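Local atomic coordinates of nucleoporin NUP82 (Chaetomium thermophilum, PDB entry 5CWW), a protein that probably serves as a structural component of the nuclear pore complex and as a docking partner for transport factors, here represented by its N-terminal beta-propeller domain. Residues A218-K223 against D233-S237; G364-Q370 against V446-L451; G488-S493 against Y503-P507. All coordinates share one frame; numbering follows the deposited sequence.

Contact 1. Residues A218-K223 against D233-S237; sequences AIDLKK and DFGVS
This contact covers the outer strand of a beta-propeller blade at a helix N-cap: D220 ends strand 217-220, caps helix 221-225 and is gripped by the loop residue F234. D220 N donates to F234 O at 2.7 Å with an N-H...O angle of 174°, so the bond is almost straight. CA-H...O contacts flank it, I219 CA reaching the same F234 O while G235 CA points at A218 O. With CG anti to the backbone N (chi1 -170°), the D220 carboxylate swings back over the helix start. There OD1 takes K222 N at 3.1 Å, the capping bond, and K222 NZ at 2.8 Å, the two arriving from opposite faces of the carboxylate plane. In one of two deposited conformers, K223 NZ meets D220 OD2 on its anti side at 2.7 Å and also donates to G235 O at 3.1 Å. K222 NZ has a further partner in D196 O. With an alanine in place of D220, K222 N would probably lose its cap and K222 NZ its carboxylate, as would K223 NZ in this conformer. Beside K223 the loop is folded by an Asx turn, D233 OD1 accepting from G235 N, and V236 CG2 lies 4.2 Å from A218 CB.

Contact 2. Residues G364-Q370 against V446-L451; sequences GLVPKLQ and VEAQWL
K368 N donates to Q449 O at 2.7 Å, a direct backbone bond between the 364-370 segment, which runs into the weakly bonded strand about 369-370, and the loop V446-L451. The arrangement is a loop laid against the outermost strand of a propeller sheet: Q370 is backbone-bonded to A283 of strand 281-284, and Q449 to C285, which follows on from that strand. K368 and W450 bring their CA atoms to 4.3 Å close by. The donor is tilted 29° from the carbonyl plane, and P367 CB leans on the same Q449 O at 3.4 Å. A second direct bond comes from a side chain: Q370, its chain extended beyond CG, sends NE2 to E447 O at 3.0 Å, nearly along the C=O axis. The third, W450 NE1 to G364 O, is weak, its N-H...O angle being only 127°. The carboxylate of E447 turns to a different partner, OE1 accepting from Q330 NE2.

Two waters add indirect links. Water 2 donates to Q370 OE1 at 2.8 Å and accepts from E447 N, with a weak further bond from Q449 NE2. Water 1 joins V366 O to L451 N.

The van der Waals contacts are looser. W450 CD1 lies 3.7 Å from P367 CA, and the indole also meets the ring of W333. K368 and L451 cross at about a right angle, CG to CD2 at 4.0 Å, while Q370 slides past V446 in the opposite direction and rests OE1 on CG1 at 3.7 Å.

Taken together, a single direct backbone bond is supplemented by side-chain donors and waters. One glutamine amide serves both the carbonyl and, through water, the N-H of E447, which fixes which end of the Q370 amide is nitrogen. All three direct acceptors are backbone carbonyls but two donors are side chains, so the join depends on neutral polar groups.

Contact 3. Residues G488-S493 against Y503-P507; sequences GWPMFS and YVTHP
The ring of F492 lies beside V504, the two side chains pointing the same way from a beta hairpin, with CE1 3.7 Å from V504 CG2. At the edge of that ring, near its plane, sits Y503 O. The antiparallel ladder beneath is regular. Hydrogen-bonded pairs form at M491 with T505, where M491 N reaches T505 O at 2.9 Å, and at S493 with Y503, where Y503 N reaches S493 O at 2.8 Å; F492 and V504 make the non-hydrogen-bonded pair between them. The short strand axes meet at 144°, well short of 180°, as expected of a twisted sheet. On the face carrying M491, S493, Y503 and T505, water 3 donates to M491 O at 2.9 Å and bonds T505 OG1 at 2.7 Å; that hydroxyl also accepts from A565 N. Before the strand begins, P490 CB packs on the edge of the H506 imidazole, 3.7 Å from CD2, while P507 CD lies over one face, offset toward the rim. H506 has its CG anti to the backbone N (chi1 -174°), which lays the imidazole alongside P490. Strand 491-494 is outermost in its sheet, V504 pairs onward to T511 of strand 509-514, and L431 of strand 427-432 packs against P490, F492 and V504.

In the fold
Contacts 1 and 2 form one continuous region, their centres 14 Å apart. V366 provides two of the joins: its CB lies 3.6 Å from F234 CD2, and its CG1 lies 3.9 Å from I219 CG2. L221 O, at the helix start, is 3.9 Å from L369 CD2, and L451 CD1 approaches F234 CZ at 4.1 Å. Strand residue I219 and loop residue F234 thus pack against the segment that enters strand 369-370, outermost in the sheet containing strand 281-284. Contact 3 stands apart, about 31 Å from contact 2 between centres and on the opposite side of the chain's centre; its nearest atoms to contact 1 are about 15 Å away. The three follow one another along the chain, each closing before the next opens.

Contact 1. Residues A218-K223 against D233-S237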
loop_
_atom_site.group_PDB
_atom_site.type_symbol
_atom_site.label_atom_id
_atom_site.label_comp_id
_atom_site.label_asym_id
_atom_site.label_seq_id
_atom_site.Cartn_x
_atom_site.Cartn_y
_atom_site.Cartn_z
ATOM N N ALA B 218 9.340 -6.476 9.964
ATOM C CA ALA B 218 9.149 -5.032 9.937
ATOM C C ALA B 218 10.165 -4.415 8.992
ATOM O O ALA B 218 11.370 -4.548 9.198
ATOM C CB ALA B 218 9.281 -4.439 11.328
ATOM N N ILE B 219 9.671 -3.739 7.960
ATOM C CA ILE B 219 10.524 -3.192 6.911
ATOM C C ILE B 219 10.326 -1.690 6.776
ATOM O O ILE B 219 9.216 -1.226 6.515
ATOM C CB ILE B 219 10.235 -3.850 5.543
ATOM C CG1 ILE B 219 10.334 -5.375 5.644
ATOM C CG2 ILE B 219 11.203 -3.324 4.482
ATOM C CD1 ILE B 219 9.757 -6.103 4.447
ATOM N N ASP B 220 11.407 -0.937 6.937
ATOM C CA ASP B 220 11.393 0.491 6.654
ATOM C C ASP B 220 11.771 0.706 5.193
ATOM O O ASP B 220 12.946 0.630 4.829
ATOM C CB ASP B 220 12.356 1.236 7.580
ATOM C CG ASP B 220 12.198 2.745 7.506
ATOM O OD1 ASP B 220 11.565 3.245 6.550
ATOM O OD2 ASP B 220 12.717 3.435 8.409
ATOM N N LEU B 221 10.770 0.970 4.360
ATOM C CA LEU B 221 10.988 1.161 2.927
ATOM C C LEU B 221 11.945 2.314 2.626
ATOM O O LEU B 221 12.615 2.313 1.594
ATOM C CB LEU B 221 9.654 1.393 2.216
ATOM C CG LEU B 221 8.613 0.281 2.381
ATOM C CD1 LEU B 221 7.354 0.599 1.590
ATOM C CD2 LEU B 221 9.170 -1.069 1.968
ATOM N N LYS B 222 12.010 3.291 3.526
ATOM C CA LYS B 222 12.874 4.451 3.328
ATOM C C LYS B 222 14.348 4.060 3.440
ATOM O O LYS B 222 15.199 4.633 2.760
ATOM C CB LYS B 222 12.530 5.549 4.332
ATOM C CG LYS B 222 11.078 6.009 4.259
ATOM C CD LYS B 222 10.813 7.211 5.156
ATOM C CE LYS B 222 11.148 6.920 6.617
ATOM N NZ LYS B 222 10.423 5.718 7.125
ATOM N N LYS B 223 14.645 3.090 4.300
ATOM C CA LYS B 223 15.995 2.547 4.396
ATOM C C LYS B 223 16.273 1.658 3.190
ATOM O O LYS B 223 17.321 1.761 2.553
ATOM C CB LYS B 223 16.181 1.744 5.688
ATOM C CG LYS B 223 15.936 2.522 6.976
ATOM C CD LYS B 223 16.359 1.702 8.192
ATOM C CE LYS B 223 16.082 2.424 9.507
ATOM N NZ LYS B 223 14.656 2.321 9.932
ATOM N N ASP B 233 20.572 -3.131 7.072
ATOM C CA ASP B 233 19.494 -3.040 8.045
ATOM C C ASP B 233 18.257 -2.373 7.447
ATOM O O ASP B 233 18.312 -1.221 7.015
ATOM C CB ASP B 233 19.966 -2.271 9.280
ATOM C CG ASP B 233 18.821 -1.762 10.123
ATOM O OD1 ASP B 233 18.063 -2.597 10.665
ATOM O OD2 ASP B 233 18.683 -0.526 10.247
ATOM N N PHE B 234 17.148 -3.108 7.428
ATOM C CA PHE B 234 15.876 -2.588 6.930
ATOM C C PHE B 234 14.823 -2.586 8.027
ATOM O O PHE B 234 13.660 -2.265 7.779
ATOM C CB PHE B 234 15.381 -3.419 5.746
ATOM C CG PHE B 234 16.436 -3.699 4.721
ATOM C CD1 PHE B 234 17.125 -2.660 4.117
ATOM C CD2 PHE B 234 16.742 -4.998 4.362
ATOM C CE1 PHE B 234 18.099 -2.915 3.175
ATOM C CE2 PHE B 234 17.716 -5.261 3.419
ATOM C CZ PHE B 234 18.396 -4.217 2.824
ATOM N N GLY B 235 15.239 -2.943 9.238
ATOM C CA GLY B 235 14.325 -3.097 10.354
ATOM C C GLY B 235 13.933 -1.776 10.984
ATOM O O GLY B 235 14.303 -0.704 10.502
ATOM N N VAL B 236 13.177 -1.863 12.073
ATOM C CA VAL B 236 12.709 -0.688 12.792
ATOM C C VAL B 236 13.099 -0.797 14.259
ATOM O O VAL B 236 13.029 -1.873 14.856
ATOM C CB VAL B 236 11.181 -0.521 12.676
ATOM C CG1 VAL B 236 10.724 0.740 13.394
ATOM C CG2 VAL B 236 10.761 -0.476 11.215
ATOM N N SER B 237 13.510 0.326 14.831
ATOM C CA SER B 237 13.907 0.377 16.228
ATOM C C SER B 237 12.747 0.808 17.107
ATOM O O SER B 237 12.070 1.795 16.821
ATOM C CB SER B 237 15.079 1.335 16.417
ATOM O OG SER B 237 15.361 1.496 17.796
#

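Contact 2. Residues G364-Q370 against V446-L451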
loop_
_atom_site.group_PDB
_atom_site.type_symbol
_atom_site.label_atom_id
_atom_site.label_comp_id
_atom_site.label_asym_id
_atom_site.label_seq_id
_atom_site.Cartn_x
_atom_site.Cartn_y
_atom_site.Cartn_z
ATOM N N GLY B 364 17.491 -13.595 0.918
ATOM C CA GLY B 364 17.250 -12.747 2.071
ATOM C C GLY B 364 15.767 -12.637 2.367
ATOM O O GLY B 364 14.939 -13.018 1.542
ATOM N N LEU B 365 15.427 -12.112 3.539
ATOM C CA LEU B 365 14.029 -12.011 3.950
ATOM C C LEU B 365 13.336 -10.819 3.303
ATOM O O LEU B 365 12.136 -10.860 3.025
ATOM C CB LEU B 365 13.921 -11.897 5.471
ATOM C CG LEU B 365 14.555 -13.009 6.309
ATOM C CD1 LEU B 365 14.140 -12.852 7.767
ATOM C CD2 LEU B 365 14.190 -14.393 5.792
ATOM N N VAL B 366 14.099 -9.757 3.065
ATOM C CA VAL B 366 13.546 -8.513 2.548
ATOM C C VAL B 366 13.837 -8.390 1.054
ATOM O O VAL B 366 14.995 -8.306 0.653
ATOM C CB VAL B 366 14.121 -7.296 3.295
ATOM C CG1 VAL B 366 13.481 -6.002 2.805
ATOM C CG2 VAL B 366 13.912 -7.459 4.797
ATOM N N PRO B 367 12.786 -8.390 0.217
ATOM C CA PRO B 367 13.038 -8.217 -1.215
ATOM C C PRO B 367 13.409 -6.781 -1.560
ATOM O O PRO B 367 13.219 -5.875 -0.748
ATOM C CB PRO B 367 11.706 -8.611 -1.856
ATOM C CG PRO B 367 10.693 -8.329 -0.826
ATOM C CD PRO B 367 11.352 -8.563 0.505
ATOM N N LYS B 368 13.956 -6.587 -2.752
ATOM C CA LYS B 368 14.288 -5.258 -3.233
ATOM C C LYS B 368 13.027 -4.423 -3.403
ATOM O O LYS B 368 11.987 -4.932 -3.825
ATOM C CB LYS B 368 15.041 -5.345 -4.562
ATOM C CG LYS B 368 15.404 -3.995 -5.161
ATOM C CD LYS B 368 16.095 -4.146 -6.504
ATOM C CE LYS B 368 16.308 -2.794 -7.158
ATOM N NZ LYS B 368 17.063 -2.908 -8.429
ATOM N N LEU B 369 13.115 -3.143 -3.065
ATOM C CA LEU B 369 12.025 -2.222 -3.352
ATOM C C LEU B 369 12.100 -1.823 -4.819
ATOM O O LEU B 369 13.100 -1.259 -5.263
ATOM C CB LEU B 369 12.091 -0.980 -2.464
ATOM C CG LEU B 369 10.918 -0.009 -2.645
ATOM C CD1 LEU B 369 9.603 -0.649 -2.214
ATOM C CD2 LEU B 369 11.160 1.283 -1.886
ATOM N N GLN B 370 11.047 -2.135 -5.565
ATOM C CA GLN B 370 10.986 -1.835 -6.990
ATOM C C GLN B 370 10.196 -0.557 -7.239
ATOM O O GLN B 370 9.035 -0.453 -6.846
ATOM C CB GLN B 370 10.355 -2.998 -7.756
ATOM C CG GLN B 370 11.111 -4.307 -7.613
ATOM C CD GLN B 370 10.511 -5.420 -8.443
ATOM O OE1 GLN B 370 10.146 -5.216 -9.599
ATOM N NE2 GLN B 370 10.397 -6.607 -7.854
ATOM N N VAL B 446 6.409 -7.887 -13.121
ATOM C CA VAL B 446 7.066 -7.776 -11.827
ATOM C C VAL B 446 7.334 -9.166 -11.266
ATOM O O VAL B 446 6.437 -10.007 -11.210
ATOM C CB VAL B 446 6.220 -6.964 -10.831
ATOM C CG1 VAL B 446 6.877 -6.937 -9.442
ATOM C CG2 VAL B 446 6.022 -5.553 -11.349
ATOM N N GLU B 447 8.580 -9.403 -10.868
ATOM C CA GLU B 447 8.997 -10.701 -10.358
ATOM C C GLU B 447 9.897 -10.550 -9.137
ATOM O O GLU B 447 10.285 -9.439 -8.768
ATOM C CB GLU B 447 9.718 -11.491 -11.452
ATOM C CG GLU B 447 10.896 -10.754 -12.070
ATOM C CD GLU B 447 11.548 -11.532 -13.197
ATOM O OE1 GLU B 447 11.370 -12.768 -13.252
ATOM O OE2 GLU B 447 12.228 -10.903 -14.034
ATOM N N ALA B 448 10.228 -11.680 -8.522
ATOM C CA ALA B 448 11.067 -11.704 -7.333
ATOM C C ALA B 448 12.410 -11.042 -7.598
ATOM O O ALA B 448 13.098 -11.381 -8.562
ATOM C CB ALA B 448 11.268 -13.127 -6.867
ATOM N N GLN B 449 12.774 -10.091 -6.744
ATOM C CA GLN B 449 14.081 -9.454 -6.824
ATOM C C GLN B 449 14.597 -9.054 -5.446
ATOM O O GLN B 449 13.833 -8.634 -4.572
ATOM C CB GLN B 449 14.025 -8.223 -7.734
ATOM C CG GLN B 449 13.808 -8.554 -9.202
ATOM C CD GLN B 449 14.098 -7.387 -10.125
ATOM O OE1 GLN B 449 14.960 -6.552 -9.844
ATOM N NE2 GLN B 449 13.377 -7.325 -11.237
ATOM N N TRP B 450 15.904 -9.215 -5.269
ATOM C CA TRP B 450 16.600 -8.795 -4.060
ATOM C C TRP B 450 17.773 -7.907 -4.439
ATOM O O TRP B 450 18.257 -7.958 -5.569
ATOM C CB TRP B 450 17.109 -10.002 -3.269
ATOM C CG TRP B 450 16.041 -10.912 -2.747
ATOM C CD1 TRP B 450 15.539 -10.937 -1.482
ATOM C CD2 TRP B 450 15.354 -11.940 -3.472
ATOM N NE1 TRP B 450 14.580 -11.915 -1.371
ATOM C CE2 TRP B 450 14.448 -12.544 -2.579
ATOM C CE3 TRP B 450 15.416 -12.405 -4.788
ATOM C CZ2 TRP B 450 13.607 -13.590 -2.960
ATOM C CZ3 TRP B 450 14.581 -13.446 -5.165
ATOM C CH2 TRP B 450 13.690 -14.026 -4.252
ATOM N N LEU B 451 18.237 -7.097 -3.494
ATOM C CA LEU B 451 19.468 -6.348 -3.698
ATOM C C LEU B 451 20.636 -7.325 -3.807
ATOM O O LEU B 451 20.527 -8.466 -3.369
ATOM C CB LEU B 451 19.698 -5.363 -2.556
ATOM C CG LEU B 451 18.740 -4.172 -2.510
ATOM C CD1 LEU B 451 18.824 -3.480 -1.157
ATOM C CD2 LEU B 451 19.051 -3.194 -3.635
HETATM O O HOH W 1 17.002 -6.889 -0.743
HETATM O O HOH W 2 10.615 -7.438 -11.305
#

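Contact 3. Residues G488-S493 against Y503-P507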
loop_
_atom_site.group_PDB
_atom_site.type_symbol
_atom_site.label_atom_id
_atom_site.label_comp_id
_atom_site.label_asym_id
_atom_site.label_seq_id
_atom_site.Cartn_x
_atom_site.Cartn_y
_atom_site.Cartn_z
ATOM N N GLY B 488 -10.018 15.395 -1.061
ATOM C CA GLY B 488 -10.897 14.244 -1.157
ATOM C C GLY B 488 -10.131 12.935 -1.176
ATOM O O GLY B 488 -9.027 12.857 -1.720
ATOM N N TRP B 489 -10.730 11.909 -0.578
ATOM C CA TRP B 489 -10.136 10.578 -0.523
ATOM C C TRP B 489 -11.038 9.558 -1.210
ATOM O O TRP B 489 -11.786 8.838 -0.548
ATOM C CB TRP B 489 -9.887 10.162 0.928
ATOM C CG TRP B 489 -8.575 10.630 1.468
ATOM C CD1 TRP B 489 -8.293 11.858 1.992
ATOM C CD2 TRP B 489 -7.362 9.873 1.542
ATOM N NE1 TRP B 489 -6.978 11.913 2.385
ATOM C CE2 TRP B 489 -6.384 10.707 2.120
ATOM C CE3 TRP B 489 -7.007 8.571 1.174
ATOM C CZ2 TRP B 489 -5.075 10.282 2.337
ATOM C CZ3 TRP B 489 -5.708 8.151 1.390
ATOM C CH2 TRP B 489 -4.757 9.003 1.967
ATOM N N PRO B 490 -10.977 9.498 -2.548
ATOM C CA PRO B 490 -11.755 8.479 -3.262
ATOM C C PRO B 490 -11.164 7.088 -3.039
ATOM O O PRO B 490 -9.958 6.976 -2.816
ATOM C CB PRO B 490 -11.652 8.920 -4.724
ATOM C CG PRO B 490 -10.370 9.683 -4.799
ATOM C CD PRO B 490 -10.219 10.366 -3.468
ATOM N N MET B 491 -11.998 6.051 -3.098
ATOM C CA MET B 491 -11.574 4.696 -2.751
ATOM C C MET B 491 -11.960 3.668 -3.808
ATOM O O MET B 491 -13.022 3.764 -4.414
ATOM C CB MET B 491 -12.189 4.284 -1.415
ATOM C CG MET B 491 -11.840 5.193 -0.251
ATOM S SD MET B 491 -12.864 4.848 1.193
ATOM C CE MET B 491 -14.408 5.603 0.697
ATOM N N PHE B 492 -11.093 2.681 -4.012
ATOM C CA PHE B 492 -11.425 1.518 -4.831
ATOM C C PHE B 492 -12.186 0.484 -4.001
ATOM O O PHE B 492 -11.986 0.381 -2.791
ATOM C CB PHE B 492 -10.162 0.872 -5.408
ATOM C CG PHE B 492 -9.627 1.548 -6.642
ATOM C CD1 PHE B 492 -10.458 1.847 -7.710
ATOM C CD2 PHE B 492 -8.281 1.869 -6.738
ATOM C CE1 PHE B 492 -9.957 2.461 -8.848
ATOM C CE2 PHE B 492 -7.775 2.480 -7.872
ATOM C CZ PHE B 492 -8.616 2.775 -8.931
ATOM N N SER B 493 -13.057 -0.271 -4.662
ATOM C CA SER B 493 -13.704 -1.432 -4.057
ATOM C C SER B 493 -13.808 -2.542 -5.091
ATOM O O SER B 493 -14.134 -2.281 -6.246
ATOM C CB SER B 493 -15.095 -1.081 -3.534
ATOM O OG SER B 493 -15.046 -0.009 -2.615
ATOM N N TYR B 503 -15.286 -0.665 -8.155
ATOM C CA TYR B 503 -16.007 0.574 -7.887
ATOM C C TYR B 503 -15.096 1.690 -7.394
ATOM O O TYR B 503 -14.038 1.439 -6.825
ATOM C CB TYR B 503 -17.110 0.324 -6.864
ATOM C CG TYR B 503 -18.047 -0.773 -7.285
ATOM C CD1 TYR B 503 -19.128 -0.501 -8.107
ATOM C CD2 TYR B 503 -17.851 -2.082 -6.866
ATOM C CE1 TYR B 503 -19.985 -1.498 -8.506
ATOM C CE2 TYR B 503 -18.711 -3.091 -7.259
ATOM C CZ TYR B 503 -19.777 -2.791 -8.079
ATOM O OH TYR B 503 -20.642 -3.782 -8.481
ATOM N N VAL B 504 -15.529 2.924 -7.631
ATOM C CA VAL B 504 -14.876 4.106 -7.087
ATOM C C VAL B 504 -15.892 4.874 -6.252
ATOM O O VAL B 504 -16.922 5.313 -6.768
ATOM C CB VAL B 504 -14.307 5.012 -8.200
ATOM C CG1 VAL B 504 -13.786 6.332 -7.632
ATOM C CG2 VAL B 504 -13.204 4.290 -8.950
ATOM N N THR B 505 -15.598 5.021 -4.962
ATOM C CA THR B 505 -16.469 5.744 -4.042
ATOM C C THR B 505 -15.841 7.076 -3.655
ATOM O O THR B 505 -14.648 7.156 -3.370
ATOM C CB THR B 505 -16.757 4.928 -2.766
ATOM O OG1 THR B 505 -17.339 3.668 -3.120
ATOM C CG2 THR B 505 -17.714 5.683 -1.846
ATOM N N HIS B 506 -16.669 8.113 -3.632
ATOM C CA HIS B 506 -16.228 9.474 -3.354
ATOM C C HIS B 506 -17.438 10.217 -2.795
ATOM O O HIS B 506 -18.572 9.846 -3.100
ATOM C CB HIS B 506 -15.694 10.132 -4.632
ATOM C CG HIS B 506 -15.077 11.479 -4.419
ATOM N ND1 HIS B 506 -15.800 12.649 -4.492
ATOM C CD2 HIS B 506 -13.800 11.843 -4.152
ATOM C CE1 HIS B 506 -14.999 13.676 -4.269
ATOM N NE2 HIS B 506 -13.780 13.214 -4.060
ATOM N N PRO B 507 -17.219 11.251 -1.964
ATOM C CA PRO B 507 -18.379 11.985 -1.441
ATOM C C PRO B 507 -19.321 12.509 -2.530
ATOM O O PRO B 507 -20.499 12.739 -2.260
ATOM C CB PRO B 507 -17.736 13.140 -0.673
ATOM C CG PRO B 507 -16.430 12.588 -0.212
ATOM C CD PRO B 507 -15.966 11.673 -1.310
HETATM O O HOH W 3 -15.338 2.084 -4.004
#